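Local atomic coordinates of uncharacterized protein YobA (Bacillus subtilis subsp. subtilis str. 168, PDB entry 4QY7), a protein that is of unknown function, a small protein with an OB-fold that belongs to the DUF3221 family and probably carries a signal sequence in its natural form. Residues S8-V13 / K69-F74. Residues are numbered along the deposited sequence; the frame is centred on the assembly and turned at random. Where two conformers were deposited one is given.
Sequences SLVGYV and KIKVWF
The Tyr12 ring has the aliphatic chain of Lys69 laid over one face, with Lys69 CG 3.9 Å from the ring centroid in a CH-pi contact, and a water in its plane at the hydroxyl edge. Lys69 runs fully extended, CG anti to its backbone N (chi1 -172°), which carries the chain along the ring and brings the ammonium to that same water: the water lies 2.6 Å from Tyr12 OH and accepts from Lys69 NZ at 2.7 Å. At the far end of this face of the sheet, Ser8 CB sits over the five-membered ring of Trp73, 3.9 Å from its centroid, and Lys71 CG lies above the indole too, both atoms offset toward the rim. Val10, between the two aromatic pairs, touches both lysine chains. On the reverse face lie Leu9, Ile70 and Val72, with Leu9 CG packed alongside Val72 CG2; Leu9 CD2 also meets Phe74 CE1 at 3.6 Å, obliquely to the ring, and Ile70 CD1 touches Val13 CG2. The backbones are joined by two pairs of hydrogen bonds, Leu9 with Val72 and Gly11 with Ile70; Ile70 N to Gly11 O is nearly straight (2.9 Å, 176°). Leu23 of strand 20-24 touches the buried side chains of Val13, Ile70 and Val72. Such an antiparallel pairing, running at 153° between two neighbouring strands, neither at an edge, of the curved sheet, fits the beta-barrel architecture of an OB-fold.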
loop_
_atom_site.group_PDB
_atom_site.type_symbol
_atom_site.label_atom_id
_atom_site.label_comp_id
_atom_site.label_asym_id
_atom_site.label_seq_id
_atom_site.Cartn_x
_atom_site.Cartn_y
_atom_site.Cartn_z
ATOM N N SER A 8 -1.244 9.518 -6.550
ATOM C CA SER A 8 -0.845 9.156 -5.195
ATOM C C SER A 8 -2.026 8.664 -4.387
ATOM O O SER A 8 -3.184 8.990 -4.695
ATOM C CB SER A 8 -0.236 10.355 -4.468
ATOM O OG SER A 8 -1.175 11.407 -4.256
ATOM N N LEU A 9 -1.727 7.900 -3.337
ATOM C CA LEU A 9 -2.758 7.487 -2.389
ATOM C C LEU A 9 -2.146 7.231 -1.044
ATOM O O LEU A 9 -0.945 6.964 -0.956
ATOM C CB LEU A 9 -3.563 6.273 -2.892
ATOM C CG LEU A 9 -2.812 4.971 -3.104
ATOM C CD1 LEU A 9 -2.792 4.148 -1.803
ATOM C CD2 LEU A 9 -3.507 4.099 -4.188
ATOM N N VAL A 10 -2.978 7.272 0.002
ATOM C CA VAL A 10 -2.530 7.097 1.372
ATOM C C VAL A 10 -3.113 5.839 1.949
ATOM O O VAL A 10 -4.273 5.512 1.697
ATOM C CB VAL A 10 -2.982 8.332 2.206
ATOM C CG1 VAL A 10 -2.785 8.076 3.712
ATOM C CG2 VAL A 10 -2.231 9.590 1.760
ATOM N N GLY A 11 -2.306 5.139 2.736
ATOM C CA GLY A 11 -2.804 3.922 3.382
ATOM C C GLY A 11 -1.887 3.469 4.479
ATOM O O GLY A 11 -0.813 4.034 4.661
ATOM N N TYR A 12 -2.339 2.484 5.224
ATOM C CA TYR A 12 -1.577 1.928 6.342
ATOM C C TYR A 12 -0.977 0.608 5.955
ATOM O O TYR A 12 -1.709 -0.248 5.458
ATOM C CB TYR A 12 -2.473 1.717 7.579
ATOM C CG TYR A 12 -3.056 2.993 8.125
ATOM C CD1 TYR A 12 -4.192 3.563 7.550
ATOM C CD2 TYR A 12 -2.407 3.703 9.123
ATOM C CE1 TYR A 12 -4.706 4.774 8.008
ATOM C CE2 TYR A 12 -2.934 4.903 9.615
ATOM C CZ TYR A 12 -4.074 5.436 9.040
ATOM O OH TYR A 12 -4.625 6.626 9.486
ATOM N N VAL A 13 0.302 0.386 6.267
ATOM C CA VAL A 13 0.980 -0.873 5.919
ATOM C C VAL A 13 0.532 -1.966 6.861
ATOM O O VAL A 13 0.818 -1.854 8.034
ATOM C CB VAL A 13 2.520 -0.732 5.974
ATOM C CG1 VAL A 13 3.231 -2.050 5.613
ATOM C CG2 VAL A 13 3.004 0.396 5.061
ATOM N N LYS A 69 1.828 4.639 8.417
ATOM C CA LYS A 69 0.905 5.308 7.507
ATOM C C LYS A 69 1.779 5.947 6.427
ATOM O O LYS A 69 2.745 6.648 6.752
ATOM C CB LYS A 69 0.082 6.362 8.246
ATOM C CG LYS A 69 -1.020 6.958 7.384
ATOM C CD LYS A 69 -1.645 8.133 8.129
ATOM C CE LYS A 69 -2.870 8.671 7.429
ATOM N NZ LYS A 69 -3.598 9.635 8.299
ATOM N N ILE A 70 1.488 5.682 5.161
ATOM C CA ILE A 70 2.328 6.215 4.091
ATOM C C ILE A 70 1.513 6.806 2.965
ATOM O O ILE A 70 0.333 6.471 2.776
ATOM C CB ILE A 70 3.251 5.088 3.502
ATOM C CG1 ILE A 70 2.417 4.008 2.747
ATOM C CG2 ILE A 70 4.088 4.410 4.618
ATOM C CD1 ILE A 70 3.292 2.916 2.080
ATOM N N LYS A 71 2.181 7.650 2.194
ATOM C CA LYS A 71 1.688 8.150 0.916
ATOM C C LYS A 71 2.550 7.506 -0.147
ATOM O O LYS A 71 3.776 7.546 -0.025
ATOM C CB LYS A 71 1.801 9.661 0.846
ATOM C CG LYS A 71 1.132 10.243 -0.394
ATOM C CD LYS A 71 0.997 11.758 -0.208
ATOM C CE LYS A 71 0.310 12.440 -1.338
ATOM N NZ LYS A 71 0.372 13.925 -1.164
ATOM N N VAL A 72 1.950 6.932 -1.197
ATOM C CA VAL A 72 2.721 6.316 -2.286
ATOM C C VAL A 72 2.434 7.062 -3.559
ATOM O O VAL A 72 1.307 7.601 -3.696
ATOM C CB VAL A 72 2.419 4.807 -2.455
ATOM C CG1 VAL A 72 2.772 4.042 -1.168
ATOM C CG2 VAL A 72 0.950 4.560 -2.844
ATOM N N TRP A 73 3.402 7.035 -4.497
ATOM C CA TRP A 73 3.268 7.666 -5.814
ATOM C C TRP A 73 3.451 6.636 -6.888
ATOM O O TRP A 73 4.319 5.755 -6.763
ATOM C CB TRP A 73 4.272 8.797 -6.028
ATOM C CG TRP A 73 3.902 10.049 -5.318
ATOM C CD1 TRP A 73 3.199 11.105 -5.822
ATOM C CD2 TRP A 73 4.185 10.364 -3.962
ATOM N NE1 TRP A 73 3.030 12.062 -4.853
ATOM C CE2 TRP A 73 3.650 11.645 -3.706
ATOM C CE3 TRP A 73 4.869 9.700 -2.932
ATOM C CZ2 TRP A 73 3.766 12.267 -2.465
ATOM C CZ3 TRP A 73 4.967 10.310 -1.697
ATOM C CH2 TRP A 73 4.434 11.583 -1.475
ATOM N N PHE A 74 2.614 6.713 -7.949
ATOM C CA PHE A 74 2.661 5.714 -9.009
ATOM C C PHE A 74 2.064 6.271 -10.286
ATOM O O PHE A 74 1.338 7.264 -10.228
ATOM C CB PHE A 74 1.873 4.454 -8.570
ATOM C CG PHE A 74 0.434 4.747 -8.205
ATOM C CD1 PHE A 74 0.084 5.132 -6.911
ATOM C CD2 PHE A 74 -0.585 4.584 -9.137
ATOM C CE1 PHE A 74 -1.235 5.476 -6.603
ATOM C CE2 PHE A 74 -1.899 4.908 -8.818
ATOM C CZ PHE A 74 -2.224 5.315 -7.538
HETATM O O HOH W 1 -4.567 8.845 10.745
#